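Local atomic coordinates of protein (sliding clamp) (Enterobacteria phage RB69, PDB entry 1B77), a protein that probably encircles DNA as a ring of three subunits and tethers the phage DNA polymerase to its template, so that replication is processive. Residues L11-F14 with A15-S19; N58-L61 with S62-L66. All blocks are in the same frame, centred on the assembly; numbering follows the deposited sequence.

Contact 1: L11-F14 with A15-S19; sequences LKNF and ASINS
The first torsion of Ser16 sets OG between its own backbone N and carbonyl carbon (chi1 72°), which folds the hydroxyl back onto Asn13. With OG so placed, Ser16 bonds Asn13 O twice. The hydroxyl comes in only slightly tilted from the carbonyl plane, with Ser16 OG 2.5 Å from Asn13 O, a length too short to be read as exact or as a sign of strength; the amide stands above that plane, Ser16 N to Asn13 O being 3.2 Å. Ile17 is turned the other way: CG1 lies beside the backbone N and opposite the carbonyl carbon (chi1 -64°), and this branch comes to 3.8 Å from Asn13 O, while CB sits 3.2 Å from Phe14 O. Ile17 N reaches Phe14 O at 2.7 Å from above the plane, whereas Asn18 N approaches the same oxygen nearly along the C=O axis, at 3.0 Å. One turn earlier, Ala15 N to Leu11 O (3.0 Å) is an ordinary i to i+4 bond, so the mixed spacings that follow mark the tightening at the C-terminal end of helix 5-15, before strand 21-23. The Phe14 side chain leaves this backbone network and packs on Ile29, Thr31 and Ala40 of the neighbouring strands. The Asn13 amide is engaged by Tyr216 OH and Lys188 O, and that of Asn18 by Arg32 O and Gly20 N. The chemistry implies a helix end with carbonyl oxygens that each accept from two donors: Asn13 O has both from the i+3 residue, whereas Phe14 O keeps its i+4 donor and adds an i+3 one.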
loop_
_atom_site.group_PDB
_atom_site.type_symbol
_atom_site.label_atom_id
_atom_site.label_comp_id
_atom_site.label_asym_id
_atom_site.label_seq_id
_atom_site.Cartn_x
_atom_site.Cartn_y
_atom_site.Cartn_z
ATOM N N LEU A 11 13.567 4.838 -18.817
ATOM C CA LEU A 11 14.726 4.658 -17.949
ATOM C C LEU A 11 14.335 3.898 -16.686
ATOM O O LEU A 11 15.149 3.178 -16.102
ATOM C CB LEU A 11 15.331 6.016 -17.573
ATOM C CG LEU A 11 16.233 6.607 -18.652
ATOM C CD1 LEU A 11 16.618 8.033 -18.300
ATOM C CD2 LEU A 11 17.475 5.707 -18.800
ATOM N N LYS A 12 13.086 4.065 -16.267
ATOM C CA LYS A 12 12.593 3.383 -15.083
ATOM C C LYS A 12 12.461 1.883 -15.383
ATOM O O LYS A 12 12.698 1.053 -14.506
ATOM C CB LYS A 12 11.248 3.971 -14.643
ATOM C CG LYS A 12 10.978 3.811 -13.148
ATOM C CD LYS A 12 9.667 4.459 -12.703
ATOM C CE LYS A 12 9.484 4.345 -11.173
ATOM N NZ LYS A 12 10.506 5.129 -10.378
ATOM N N ASN A 13 12.097 1.530 -16.616
ATOM C CA ASN A 13 11.997 0.114 -16.978
ATOM C C ASN A 13 13.409 -0.476 -16.993
ATOM O O ASN A 13 13.619 -1.605 -16.560
ATOM C CB ASN A 13 11.339 -0.055 -18.356
ATOM C CG ASN A 13 11.413 -1.496 -18.876
ATOM O OD1 ASN A 13 12.165 -1.790 -19.808
ATOM N ND2 ASN A 13 10.632 -2.392 -18.278
ATOM N N PHE A 14 14.372 0.304 -17.478
ATOM C CA PHE A 14 15.773 -0.124 -17.525
ATOM C C PHE A 14 16.338 -0.381 -16.116
ATOM O O PHE A 14 17.051 -1.366 -15.897
ATOM C CB PHE A 14 16.627 0.934 -18.249
ATOM C CG PHE A 14 16.534 0.887 -19.762
ATOM C CD1 PHE A 14 15.372 0.466 -20.403
ATOM C CD2 PHE A 14 17.616 1.299 -20.546
ATOM C CE1 PHE A 14 15.287 0.459 -21.808
ATOM C CE2 PHE A 14 17.541 1.295 -21.944
ATOM C CZ PHE A 14 16.372 0.873 -22.576
ATOM N N ALA A 15 16.013 0.489 -15.161
ATOM C CA ALA A 15 16.502 0.330 -13.790
ATOM C C ALA A 15 16.046 -0.986 -13.166
ATOM O O ALA A 15 16.667 -1.480 -12.223
ATOM C CB ALA A 15 16.042 1.496 -12.919
ATOM N N SER A 16 14.958 -1.555 -13.676
ATOM C CA SER A 16 14.484 -2.819 -13.141
ATOM C C SER A 16 15.335 -3.949 -13.738
ATOM O O SER A 16 15.332 -5.073 -13.241
ATOM C CB SER A 16 13.009 -3.030 -13.482
ATOM O OG SER A 16 12.855 -3.326 -14.857
ATOM N N ILE A 17 16.057 -3.646 -14.812
ATOM C CA ILE A 17 16.921 -4.645 -15.436
ATOM C C ILE A 17 18.310 -4.600 -14.799
ATOM O O ILE A 17 18.928 -5.636 -14.570
ATOM C CB ILE A 17 17.061 -4.412 -16.952
ATOM C CG1 ILE A 17 15.699 -4.591 -17.625
ATOM C CG2 ILE A 17 18.089 -5.395 -17.534
ATOM C CD1 ILE A 17 15.704 -4.391 -19.112
ATOM N N ASN A 18 18.783 -3.390 -14.523
ATOM C CA ASN A 18 20.089 -3.148 -13.900
ATOM C C ASN A 18 19.877 -1.856 -13.103
ATOM O O ASN A 18 19.491 -0.832 -13.668
ATOM C CB ASN A 18 21.171 -2.929 -14.979
ATOM C CG ASN A 18 22.593 -2.863 -14.401
ATOM O OD1 ASN A 18 22.811 -2.382 -13.291
ATOM N ND2 ASN A 18 23.567 -3.333 -15.178
ATOM N N SER A 19 20.114 -1.902 -11.796
ATOM C CA SER A 19 19.915 -0.727 -10.951
ATOM C C SER A 19 20.813 0.452 -11.322
ATOM O O SER A 19 20.563 1.590 -10.904
ATOM C CB SER A 19 20.130 -1.104 -9.480
ATOM O OG SER A 19 21.407 -1.695 -9.293
#

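Contact 2: N58-L61 with S62-L66; sequences NSFL and SILSL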
loop_
_atom_site.group_PDB
_atom_site.type_symbol
_atom_site.label_atom_id
_atom_site.label_comp_id
_atom_site.label_asym_id
_atom_site.label_seq_id
_atom_site.Cartn_x
_atom_site.Cartn_y
_atom_site.Cartn_z
ATOM N N ASN A 58 17.256 4.307 -10.361
ATOM C CA ASN A 58 15.891 4.498 -9.901
ATOM C C ASN A 58 15.703 5.675 -8.959
ATOM O O ASN A 58 14.753 6.446 -9.120
ATOM C CB ASN A 58 15.352 3.246 -9.228
ATOM C CG ASN A 58 13.843 3.217 -9.229
ATOM O OD1 ASN A 58 13.222 3.158 -10.300
ATOM N ND2 ASN A 58 13.237 3.281 -8.040
ATOM N N SER A 59 16.597 5.813 -7.975
ATOM C CA SER A 59 16.502 6.915 -7.014
ATOM C C SER A 59 16.774 8.251 -7.700
ATOM O O SER A 59 16.233 9.284 -7.307
ATOM C CB SER A 59 17.483 6.713 -5.852
ATOM O OG SER A 59 17.186 5.523 -5.141
ATOM N N PHE A 60 17.629 8.227 -8.716
ATOM C CA PHE A 60 17.941 9.427 -9.485
ATOM C C PHE A 60 16.654 9.886 -10.173
ATOM O O PHE A 60 16.245 11.041 -10.044
ATOM C CB PHE A 60 19.003 9.108 -10.541
ATOM C CG PHE A 60 19.256 10.231 -11.515
ATOM C CD1 PHE A 60 19.901 11.391 -11.111
ATOM C CD2 PHE A 60 18.860 10.116 -12.841
ATOM C CE1 PHE A 60 20.153 12.425 -12.014
ATOM C CE2 PHE A 60 19.104 11.141 -13.751
ATOM C CZ PHE A 60 19.754 12.296 -13.336
ATOM N N LEU A 61 16.018 8.973 -10.905
ATOM C CA LEU A 61 14.771 9.284 -11.602
ATOM C C LEU A 61 13.705 9.818 -10.642
ATOM O O LEU A 61 13.023 10.797 -10.955
ATOM C CB LEU A 61 14.244 8.043 -12.326
ATOM C CG LEU A 61 15.196 7.498 -13.400
ATOM C CD1 LEU A 61 14.666 6.168 -13.937
ATOM C CD2 LEU A 61 15.343 8.531 -14.517
ATOM N N SER A 62 13.564 9.185 -9.479
ATOM C CA SER A 62 12.582 9.638 -8.495
ATOM C C SER A 62 12.869 11.085 -8.091
ATOM O O SER A 62 11.955 11.888 -7.909
ATOM C CB SER A 62 12.612 8.747 -7.255
ATOM O OG SER A 62 12.202 7.433 -7.582
ATOM N N ILE A 63 14.147 11.415 -7.956
ATOM C CA ILE A 63 14.528 12.771 -7.593
ATOM C C ILE A 63 14.086 13.790 -8.654
ATOM O O ILE A 63 13.757 14.934 -8.330
ATOM C CB ILE A 63 16.059 12.848 -7.359
ATOM C CG1 ILE A 63 16.346 12.692 -5.863
ATOM C CG2 ILE A 63 16.639 14.144 -7.904
ATOM C CD1 ILE A 63 15.738 13.779 -5.015
ATOM N N LEU A 64 14.063 13.373 -9.917
ATOM C CA LEU A 64 13.659 14.282 -10.988
ATOM C C LEU A 64 12.175 14.609 -10.881
ATOM O O LEU A 64 11.721 15.641 -11.367
ATOM C CB LEU A 64 13.957 13.674 -12.367
ATOM C CG LEU A 64 15.433 13.447 -12.715
ATOM C CD1 LEU A 64 15.551 12.786 -14.082
ATOM C CD2 LEU A 64 16.178 14.781 -12.692
ATOM N N SER A 65 11.421 13.735 -10.232
ATOM C CA SER A 65 9.989 13.964 -10.091
ATOM C C SER A 65 9.703 15.111 -9.124
ATOM O O SER A 65 8.596 15.647 -9.112
ATOM C CB SER A 65 9.290 12.692 -9.593
ATOM O OG SER A 65 9.558 12.476 -8.218
ATOM N N LEU A 66 10.706 15.492 -8.333
ATOM C CA LEU A 66 10.561 16.557 -7.340
ATOM C C LEU A 66 10.950 17.950 -7.821
ATOM O O LEU A 66 10.825 18.915 -7.072
ATOM C CB LEU A 66 11.377 16.220 -6.087
ATOM C CG LEU A 66 11.003 14.922 -5.364
ATOM C CD1 LEU A 66 11.927 14.704 -4.177
ATOM C CD2 LEU A 66 9.545 14.985 -4.914
#
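Asn58 offers its carbonyl to Ser62, which grips it twice: Ser62 N lies 3.0 Å from Asn58 O with a fairly straight N-H (161°), and Ser62 OG lies 3.1 Å from Asn58 O on the opposite face of the carbonyl plane. The hydroxyl gets there because OG sits beside the backbone N and opposite the carbonyl carbon (chi1 -65°), directed back along the helix. Ser59 continues the i to i+4 series, with Ile63 N 3.1 Å from Ser59 O; the backbone N of Ser59 donates to Asp56 OD1, just ahead of helix 57-64. This short helix is consistent with the fold of the DNA polymerase processivity factors, in which helices of each domain lie against a layer of antiparallel strands: Ile63 rests on Val90 and Trp92, and on Ile83. Phe60 is swung out with CG opposite the backbone N (chi1 172°). Leu64 CG lies over one face of its ring, and CE2 of Phe60 meets CD1 of Leu64 at 3.9 Å, the two side chains crossing at a slant, while the ring also meets Trp92 edge-to-face. The Phe60 carbonyl receives Leu64 N in its own plane, at 3.2 Å between Phe60 O and Leu64 N. The Leu61 carbonyl takes only weak bonds across this contact, from Leu64 N and Ser65 N, and Leu61 CD2 stands 4.3 Å from CD1 of Leu64.

In the fold
The centres of contact 1 and contact 2 lie about 13 Å apart, and the helices that carry them, 5-15 and 57-64, pack directly on each other. Leu61 CD1 is wedged against the backbone of the first helix, 3.5 Å from Lys12 N and 3.6 Å from Leu11 C, and Ala15 CB comes within 4.0 Å of Asn58 N. At the polar edge, Lys12 NZ makes a weak hydrogen bond with Asn58 OD1. Beyond this pair the surroundings differ: contact 1 touches only its own chain, whereas residues 62-66 reach a second subunit, where Gln125 NE2 of that neighbouring subunit donates to Leu66 O and Ile63 packs on its Leu133, placing contact 2 at a joint of the trimer.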